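Local coordinates for Ets DNA-binding protein pokkuri (Drosophila melanogaster, PDB 1SV0) that represses transcription as an Ets-family DNA-binding factor that holds back photoreceptor development, this chain being its SAM (Pointed) domain in complex with the SAM domain of Mae, at residues A[8-13]-A[67-72]; A[17-22]-A[34-39]. The protein carries 1 engineered substitution. One frame throughout, in Å; residues are numbered along the deposited sequence.

Interaction 1 (A[8-13]-A[67-72])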
ATOM      1  N   SER A   8      11.712 -18.094  -3.238  1.00 48.21           N
ATOM      2  CA  SER A   8      10.683 -17.952  -2.214  1.00 49.18           C
ATOM      3  C   SER A   8      11.108 -17.154  -0.987  1.00 48.62           C
ATOM      4  O   SER A   8      10.343 -16.337  -0.473  1.00 49.21           O
ATOM      5  CB  SER A   8      10.202 -19.335  -1.768  1.00 51.13           C
ATOM      6  OG  SER A   8      11.246 -20.047  -1.131  1.00 53.29           O
ATOM      7  N   ASP A   9      12.319 -17.400  -0.503  1.00 47.64           N
ATOM      8  CA  ASP A   9      12.814 -16.693   0.669  1.00 45.90           C
ATOM      9  C   ASP A   9      13.541 -15.422   0.247  1.00 43.11           C
ATOM     10  O   ASP A   9      14.655 -15.479  -0.271  1.00 42.97           O
ATOM     11  CB  ASP A   9      13.750 -17.600   1.473  1.00 47.87           C
ATOM     12  CG  ASP A   9      14.281 -16.925   2.718  1.00 50.74           C
ATOM     13  OD1 ASP A   9      13.474 -16.334   3.463  1.00 51.80           O
ATOM     14  OD2 ASP A   9      15.504 -16.988   2.955  1.00 54.31           O
ATOM     15  N   PRO A  10      12.914 -14.254   0.468  1.00 41.45           N
ATOM     16  CA  PRO A  10      13.487 -12.950   0.110  1.00 40.92           C
ATOM     17  C   PRO A  10      14.910 -12.746   0.632  1.00 41.51           C
ATOM     18  O   PRO A  10      15.722 -12.056   0.012  1.00 40.17           O
ATOM     19  CB  PRO A  10      12.510 -11.957   0.735  1.00 40.38           C
ATOM     20  CG  PRO A  10      11.211 -12.704   0.744  1.00 40.72           C
ATOM     21  CD  PRO A  10      11.627 -14.084   1.166  1.00 41.27           C
ATOM     22  N   ARG A  11      15.208 -13.342   1.781  1.00 42.15           N
ATOM     23  CA  ARG A  11      16.531 -13.210   2.372  1.00 42.86           C
ATOM     24  C   ARG A  11      17.622 -13.752   1.457  1.00 42.25           C
ATOM     25  O   ARG A  11      18.803 -13.480   1.665  1.00 43.43           O
ATOM     26  CB  ARG A  11      16.571 -13.925   3.723  1.00 45.68           C
ATOM     27  CG  ARG A  11      15.807 -13.199   4.817  1.00 47.22           C
ATOM     28  CD  ARG A  11      15.756 -14.024   6.090  1.00 49.08           C
ATOM     29  NE  ARG A  11      14.719 -15.050   6.037  1.00 51.29           N
ATOM     30  CZ  ARG A  11      14.932 -16.342   6.267  1.00 54.08           C
ATOM     31  NH1 ARG A  11      16.153 -16.771   6.560  1.00 55.44           N
ATOM     32  NH2 ARG A  11      13.920 -17.202   6.216  1.00 53.96           N
ATOM     33  N   LEU A  12      17.229 -14.509   0.438  1.00 41.60           N
ATOM     34  CA  LEU A  12      18.193 -15.079  -0.496  1.00 40.74           C
ATOM     35  C   LEU A  12      18.244 -14.312  -1.820  1.00 39.78           C
ATOM     36  O   LEU A  12      18.978 -14.686  -2.732  1.00 39.67           O
ATOM     37  CB  LEU A  12      17.854 -16.546  -0.767  1.00 42.35           C
ATOM     38  CG  LEU A  12      17.767 -17.452   0.467  1.00 45.24           C
ATOM     39  CD1 LEU A  12      17.475 -18.876   0.037  1.00 45.93           C
ATOM     40  CD2 LEU A  12      19.070 -17.395   1.249  1.00 46.60           C
ATOM     41  N   TRP A  13      17.477 -13.235  -1.922  1.00 36.33           N
ATOM     42  CA  TRP A  13      17.451 -12.453  -3.155  1.00 35.75           C
ATOM     43  C   TRP A  13      18.757 -11.763  -3.496  1.00 34.52           C
ATOM     44  O   TRP A  13      19.468 -11.277  -2.619  1.00 33.88           O
ATOM     45  CB  TRP A  13      16.347 -11.386  -3.103  1.00 32.99           C
ATOM     46  CG  TRP A  13      14.964 -11.938  -3.158  1.00 33.50           C
ATOM     47  CD1 TRP A  13      14.602 -13.212  -3.494  1.00 33.18           C
ATOM     48  CD2 TRP A  13      13.746 -11.225  -2.912  1.00 32.04           C
ATOM     49  NE1 TRP A  13      13.233 -13.337  -3.472  1.00 33.13           N
ATOM     50  CE2 TRP A  13      12.683 -12.131  -3.121  1.00 31.68           C
ATOM     51  CE3 TRP A  13      13.449  -9.907  -2.536  1.00 32.18           C
ATOM     52  CZ2 TRP A  13      11.343 -11.762  -2.970  1.00 31.00           C
ATOM     53  CZ3 TRP A  13      12.108  -9.540  -2.384  1.00 32.03           C
ATOM     54  CH2 TRP A  13      11.077 -10.466  -2.602  1.00 31.54           C
ATOM     55  N   ASN A  67       5.772  -4.337   5.243  1.00 32.25           N
ATOM     56  CA  ASN A  67       4.886  -5.408   5.665  1.00 35.20           C
ATOM     57  C   ASN A  67       4.763  -6.504   4.623  1.00 34.31           C
ATOM     58  O   ASN A  67       4.747  -7.688   4.965  1.00 34.97           O
ATOM     59  CB  ASN A  67       3.517  -4.849   6.042  1.00 36.66           C
ATOM     60  CG  ASN A  67       3.576  -4.028   7.310  1.00 41.70           C
ATOM     61  OD1 ASN A  67       4.357  -4.335   8.210  1.00 45.15           O
ATOM     62  ND2 ASN A  67       2.754  -2.987   7.396  1.00 42.23           N
ATOM     63  N   VAL A  68       4.699  -6.125   3.352  1.00 33.34           N
ATOM     64  CA  VAL A  68       4.601  -7.131   2.304  1.00 33.28           C
ATOM     65  C   VAL A  68       5.842  -8.016   2.344  1.00 32.88           C
ATOM     66  O   VAL A  68       5.744  -9.246   2.292  1.00 30.11           O
ATOM     67  CB  VAL A  68       4.500  -6.497   0.908  1.00 32.93           C
ATOM     68  CG1 VAL A  68       4.660  -7.573  -0.156  1.00 32.66           C
ATOM     69  CG2 VAL A  68       3.154  -5.809   0.754  1.00 32.68           C
ATOM     70  N   LEU A  69       7.008  -7.387   2.433  1.00 31.38           N
ATOM     71  CA  LEU A  69       8.257  -8.134   2.479  1.00 32.61           C
ATOM     72  C   LEU A  69       8.274  -9.076   3.682  1.00 31.86           C
ATOM     73  O   LEU A  69       8.575 -10.257   3.539  1.00 32.47           O
ATOM     74  CB  LEU A  69       9.445  -7.168   2.543  1.00 32.68           C
ATOM     75  CG  LEU A  69      10.849  -7.772   2.581  1.00 33.91           C
ATOM     76  CD1 LEU A  69      11.036  -8.686   1.378  1.00 32.74           C
ATOM     77  CD2 LEU A  69      11.906  -6.643   2.584  1.00 31.60           C
ATOM     78  N   GLN A  70       7.954  -8.553   4.863  1.00 33.19           N
ATOM     79  CA  GLN A  70       7.928  -9.374   6.076  1.00 36.65           C
ATOM     80  C   GLN A  70       6.994 -10.571   5.859  1.00 38.10           C
ATOM     81  O   GLN A  70       7.300 -11.697   6.258  1.00 36.69           O
ATOM     82  CB  GLN A  70       7.427  -8.552   7.267  1.00 38.41           C
ATOM     83  CG  GLN A  70       8.481  -7.847   8.135  1.00 42.16           C
ATOM     84  CD  GLN A  70       9.878  -7.788   7.533  1.00 42.65           C
ATOM     85  OE1 GLN A  70      10.724  -8.634   7.822  1.00 42.71           O
ATOM     86  NE2 GLN A  70      10.125  -6.782   6.698  1.00 42.83           N
ATOM     87  N   MET A  71       5.853 -10.326   5.223  1.00 38.39           N
ATOM     88  CA  MET A  71       4.895 -11.398   4.963  1.00 39.72           C
ATOM     89  C   MET A  71       5.455 -12.466   4.038  1.00 38.72           C
ATOM     90  O   MET A  71       5.194 -13.652   4.234  1.00 36.51           O
ATOM     91  CB  MET A  71       3.603 -10.834   4.381  1.00 42.55           C
ATOM     92  CG  MET A  71       2.774 -10.091   5.407  1.00 49.09           C
ATOM     93  SD  MET A  71       2.598 -11.102   6.892  1.00 56.40           S
ATOM     94  CE  MET A  71       1.225 -12.186   6.403  1.00 55.07           C
ATOM     95  N   LEU A  72       6.223 -12.049   3.034  1.00 36.87           N
ATOM     96  CA  LEU A  72       6.827 -12.991   2.101  1.00 39.53           C
ATOM     97  C   LEU A  72       7.794 -13.911   2.839  1.00 40.40           C
ATOM     98  O   LEU A  72       7.927 -15.089   2.497  1.00 40.41           O
ATOM     99  CB  LEU A  72       7.566 -12.242   0.985  1.00 41.02           C
ATOM    100  CG  LEU A  72       6.738 -11.774  -0.227  1.00 43.61           C
ATOM    101  CD1 LEU A  72       5.398 -11.230   0.219  1.00 46.23           C
ATOM    102  CD2 LEU A  72       7.514 -10.721  -1.001  1.00 42.55           C
TER

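Interaction 2 (A[17-22]-A[34-39])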
ATOM      1  N   ASP A  17      17.246  -9.247  -7.944  1.00 33.38           N
ATOM      2  CA  ASP A  17      15.971  -9.835  -7.514  1.00 32.93           C
ATOM      3  C   ASP A  17      15.241  -8.757  -6.718  1.00 31.14           C
ATOM      4  O   ASP A  17      14.033  -8.573  -6.861  1.00 30.76           O
ATOM      5  CB  ASP A  17      16.168 -11.047  -6.591  1.00 34.74           C
ATOM      6  CG  ASP A  17      16.734 -12.265  -7.308  1.00 39.51           C
ATOM      7  OD1 ASP A  17      16.381 -12.489  -8.486  1.00 37.43           O
ATOM      8  OD2 ASP A  17      17.518 -13.014  -6.676  1.00 40.14           O
ATOM      9  N   VAL A  18      15.994  -8.054  -5.874  1.00 29.15           N
ATOM     10  CA  VAL A  18      15.440  -6.992  -5.048  1.00 29.06           C
ATOM     11  C   VAL A  18      14.815  -5.899  -5.915  1.00 27.26           C
ATOM     12  O   VAL A  18      13.741  -5.387  -5.597  1.00 27.69           O
ATOM     13  CB  VAL A  18      16.532  -6.374  -4.122  1.00 28.56           C
ATOM     14  CG1 VAL A  18      16.064  -5.044  -3.546  1.00 24.68           C
ATOM     15  CG2 VAL A  18      16.841  -7.338  -2.981  1.00 29.57           C
ATOM     16  N   LEU A  19      15.468  -5.549  -7.017  1.00 28.33           N
ATOM     17  CA  LEU A  19      14.928  -4.504  -7.880  1.00 27.92           C
ATOM     18  C   LEU A  19      13.649  -4.959  -8.578  1.00 27.18           C
ATOM     19  O   LEU A  19      12.720  -4.173  -8.739  1.00 26.95           O
ATOM     20  CB  LEU A  19      15.964  -4.066  -8.916  1.00 30.00           C
ATOM     21  CG  LEU A  19      17.255  -3.457  -8.348  1.00 34.45           C
ATOM     22  CD1 LEU A  19      18.159  -3.029  -9.500  1.00 36.41           C
ATOM     23  CD2 LEU A  19      16.936  -2.265  -7.462  1.00 33.87           C
ATOM     24  N   VAL A  20      13.619  -6.218  -9.009  1.00 28.44           N
ATOM     25  CA  VAL A  20      12.444  -6.776  -9.681  1.00 28.69           C
ATOM     26  C   VAL A  20      11.257  -6.685  -8.731  1.00 26.75           C
ATOM     27  O   VAL A  20      10.179  -6.230  -9.110  1.00 26.42           O
ATOM     28  CB  VAL A  20      12.676  -8.252 -10.076  1.00 28.86           C
ATOM     29  CG1 VAL A  20      11.348  -8.939 -10.380  1.00 29.72           C
ATOM     30  CG2 VAL A  20      13.594  -8.316 -11.292  1.00 29.45           C
ATOM     31  N   PHE A  21      11.477  -7.106  -7.491  1.00 26.68           N
ATOM     32  CA  PHE A  21      10.445  -7.061  -6.462  1.00 26.23           C
ATOM     33  C   PHE A  21       9.902  -5.647  -6.293  1.00 26.41           C
ATOM     34  O   PHE A  21       8.689  -5.437  -6.282  1.00 26.73           O
ATOM     35  CB  PHE A  21      11.002  -7.528  -5.121  1.00 25.91           C
ATOM     36  CG  PHE A  21      10.086  -7.259  -3.972  1.00 28.52           C
ATOM     37  CD1 PHE A  21       8.896  -7.963  -3.842  1.00 29.17           C
ATOM     38  CD2 PHE A  21      10.402  -6.290  -3.020  1.00 26.84           C
ATOM     39  CE1 PHE A  21       8.026  -7.705  -2.781  1.00 30.45           C
ATOM     40  CE2 PHE A  21       9.538  -6.024  -1.958  1.00 28.39           C
ATOM     41  CZ  PHE A  21       8.351  -6.737  -1.836  1.00 28.30           C
ATOM     42  N   LEU A  22      10.797  -4.673  -6.158  1.00 25.22           N
ATOM     43  CA  LEU A  22      10.357  -3.294  -5.984  1.00 26.07           C
ATOM     44  C   LEU A  22       9.592  -2.764  -7.202  1.00 26.38           C
ATOM     45  O   LEU A  22       8.549  -2.134  -7.042  1.00 25.72           O
ATOM     46  CB  LEU A  22      11.554  -2.405  -5.657  1.00 27.26           C
ATOM     47  CG  LEU A  22      12.168  -2.791  -4.306  1.00 28.34           C
ATOM     48  CD1 LEU A  22      13.543  -2.123  -4.148  1.00 30.15           C
ATOM     49  CD2 LEU A  22      11.219  -2.388  -3.181  1.00 28.43           C
ATOM     50  N   LEU A  34       9.782   5.287  -7.618  1.00 41.50           N
ATOM     51  CA  LEU A  34      10.659   4.939  -6.506  1.00 42.69           C
ATOM     52  C   LEU A  34      12.098   5.329  -6.858  1.00 42.11           C
ATOM     53  O   LEU A  34      12.487   5.268  -8.021  1.00 42.18           O
ATOM     54  CB  LEU A  34      10.563   3.433  -6.255  1.00 44.31           C
ATOM     55  CG  LEU A  34      10.832   2.854  -4.868  1.00 45.55           C
ATOM     56  CD1 LEU A  34       9.908   3.493  -3.848  1.00 44.91           C
ATOM     57  CD2 LEU A  34      10.606   1.349  -4.908  1.00 46.46           C
ATOM     58  N   ASP A  35      12.881   5.753  -5.868  1.00 41.08           N
ATOM     59  CA  ASP A  35      14.277   6.116  -6.125  1.00 41.09           C
ATOM     60  C   ASP A  35      15.104   4.857  -5.886  1.00 39.64           C
ATOM     61  O   ASP A  35      15.526   4.584  -4.764  1.00 38.61           O
ATOM     62  CB  ASP A  35      14.741   7.230  -5.177  1.00 42.98           C
ATOM     63  CG  ASP A  35      16.143   7.740  -5.513  1.00 45.46           C
ATOM     64  OD1 ASP A  35      16.894   7.024  -6.216  1.00 44.24           O
ATOM     65  OD2 ASP A  35      16.497   8.852  -5.061  1.00 47.74           O
ATOM     66  N   PHE A  36      15.337   4.096  -6.950  1.00 38.40           N
ATOM     67  CA  PHE A  36      16.077   2.847  -6.835  1.00 39.27           C
ATOM     68  C   PHE A  36      17.514   2.957  -6.335  1.00 39.02           C
ATOM     69  O   PHE A  36      18.103   1.955  -5.923  1.00 39.45           O
ATOM     70  CB  PHE A  36      16.016   2.089  -8.167  1.00 40.21           C
ATOM     71  CG  PHE A  36      14.611   1.741  -8.590  1.00 39.94           C
ATOM     72  CD1 PHE A  36      13.964   2.475  -9.584  1.00 43.50           C
ATOM     73  CD2 PHE A  36      13.919   0.711  -7.962  1.00 40.75           C
ATOM     74  CE1 PHE A  36      12.637   2.191  -9.943  1.00 42.66           C
ATOM     75  CE2 PHE A  36      12.593   0.416  -8.313  1.00 42.61           C
ATOM     76  CZ  PHE A  36      11.954   1.160  -9.307  1.00 42.64           C
ATOM     77  N   ASP A  37      18.081   4.160  -6.360  1.00 38.33           N
ATOM     78  CA  ASP A  37      19.440   4.348  -5.856  1.00 39.38           C
ATOM     79  C   ASP A  37      19.455   4.015  -4.366  1.00 38.67           C
ATOM     80  O   ASP A  37      20.484   3.618  -3.821  1.00 38.86           O
ATOM     81  CB  ASP A  37      19.913   5.795  -6.045  1.00 41.80           C
ATOM     82  CG  ASP A  37      20.218   6.127  -7.490  1.00 44.60           C
ATOM     83  OD1 ASP A  37      20.927   5.331  -8.134  1.00 49.29           O
ATOM     84  OD2 ASP A  37      19.762   7.184  -7.979  1.00 45.87           O
ATOM     85  N   LEU A  38      18.303   4.173  -3.716  1.00 36.91           N
ATOM     86  CA  LEU A  38      18.178   3.902  -2.285  1.00 35.78           C
ATOM     87  C   LEU A  38      18.001   2.414  -1.971  1.00 36.55           C
ATOM     88  O   LEU A  38      18.031   2.015  -0.805  1.00 36.04           O
ATOM     89  CB  LEU A  38      16.990   4.681  -1.706  1.00 35.03           C
ATOM     90  CG  LEU A  38      16.934   6.184  -1.994  1.00 34.48           C
ATOM     91  CD1 LEU A  38      15.651   6.782  -1.427  1.00 33.67           C
ATOM     92  CD2 LEU A  38      18.155   6.862  -1.389  1.00 34.22           C
ATOM     93  N   PHE A  39      17.822   1.593  -3.003  1.00 35.86           N
ATOM     94  CA  PHE A  39      17.628   0.163  -2.797  1.00 37.03           C
ATOM     95  C   PHE A  39      18.641  -0.747  -3.491  1.00 38.15           C
ATOM     96  O   PHE A  39      18.300  -1.860  -3.905  1.00 37.97           O
ATOM     97  CB  PHE A  39      16.212  -0.248  -3.227  1.00 35.57           C
ATOM     98  CG  PHE A  39      15.117   0.354  -2.383  1.00 33.84           C
ATOM     99  CD1 PHE A  39      14.530   1.564  -2.738  1.00 32.55           C
ATOM    100  CD2 PHE A  39      14.689  -0.285  -1.221  1.00 33.04           C
ATOM    101  CE1 PHE A  39      13.524   2.138  -1.945  1.00 32.06           C
ATOM    102  CE2 PHE A  39      13.688   0.276  -0.423  1.00 35.17           C
ATOM    103  CZ  PHE A  39      13.103   1.494  -0.789  1.00 32.42           C
TER

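Interaction 1 (A[8-13]-A[67-72])
P10 and W13 lie against L69 and L72 in a small, buried apolar contact that sets the N-terminal arm of the SAM domain on its C-terminal helix. P10 CB reaches L69 CD1 at 3.6 Å, while P10 CG meets L72 CB at 3.7 Å, the proline ring crossing the L72 side chain at about a right angle. With chi1 at -179°, L69 sends its CG away from the backbone N, and L69 CD1 reaches both P10 and W13 CZ3, the latter 4.0 Å away. The neighbouring ring atom, W13 CH2, lies 3.9 Å from L72 CD2. P10 CA sits over one face of the indole, 3.4 Å above its plane, and the 3-10 turn ties the two residues through W13 N to P10 O (2.9 Å). An alanine in place of P10, lacking CG and CD, would probably keep the touch on L69 CD1 but leave a gap beside L72 CB. W13 NE1 is hydrogen-bonded to P7 O. Around this pair of segments, W13 also packs on V18 of helix 15-28, and P10 touches I73 further along helix 62-77, placing the arm between the first and last helices.

Interaction 2 (A[17-22]-A[34-39])
L22 packs against the 34-39 turn, meeting L34, F36 and F39 at the centre of a mainly apolar contact. Its CG stands anti to the carbonyl carbon (chi1 -65°) and the chain runs on extended (chi2 167°), which carries CD1 deep against F39: L22 CD1 is 3.4 Å from F39 CB and equally near F39 CG, a tight fit in which the two side chains cross at about a right angle. Nearer the helix backbone, L22 CB serves two partners, L34 CD2 at 3.9 Å and the edge of the F36 ring, where CE2 comes within 4.0 Å. The F36 ring is therefore met near its plane by L22, while L34 CB lies over one of its faces, 4.0 Å above and displaced toward the rim. One turn earlier, L19 CD2 approaches the F39 carbonyl O at 3.8 Å and passes F36 CD2 more loosely. The turn is braced from within: D37 N donates to D35 OD1 at 3.1 Å, an Asx turn that opens the 3-10 segment 36-38. R23 makes a cation-pi contact with F36, and F39 continues inward to F54 and L46. A connecting loop is thus laid on the first long helix, with L22 and F39 in the hydrophobic core of this all-helical SAM/Pointed fold and L19, L34 and F36 at its margin.

Overall arrangement
From the N terminus, the arm at 8-13 comes first and leads directly into helix 15-28, which carries 17-22. The chain then passes through a loop whose 34-39 turn folds back on that helix, so interaction 2 closes a short loop. After helices 43-46 and 51-57 the chain enters helix 62-77, where 67-72 returns to the arm; interaction 1 thus closes a long loop with interaction 2 nested inside it. Their centres lie about 14 Å apart, on opposite sides of the chain's centre. F21, on helix 15-28, touches W13, V68 and L72 and so joins arm, first helix and last helix; interaction 2 adds the connecting loop to the same helix.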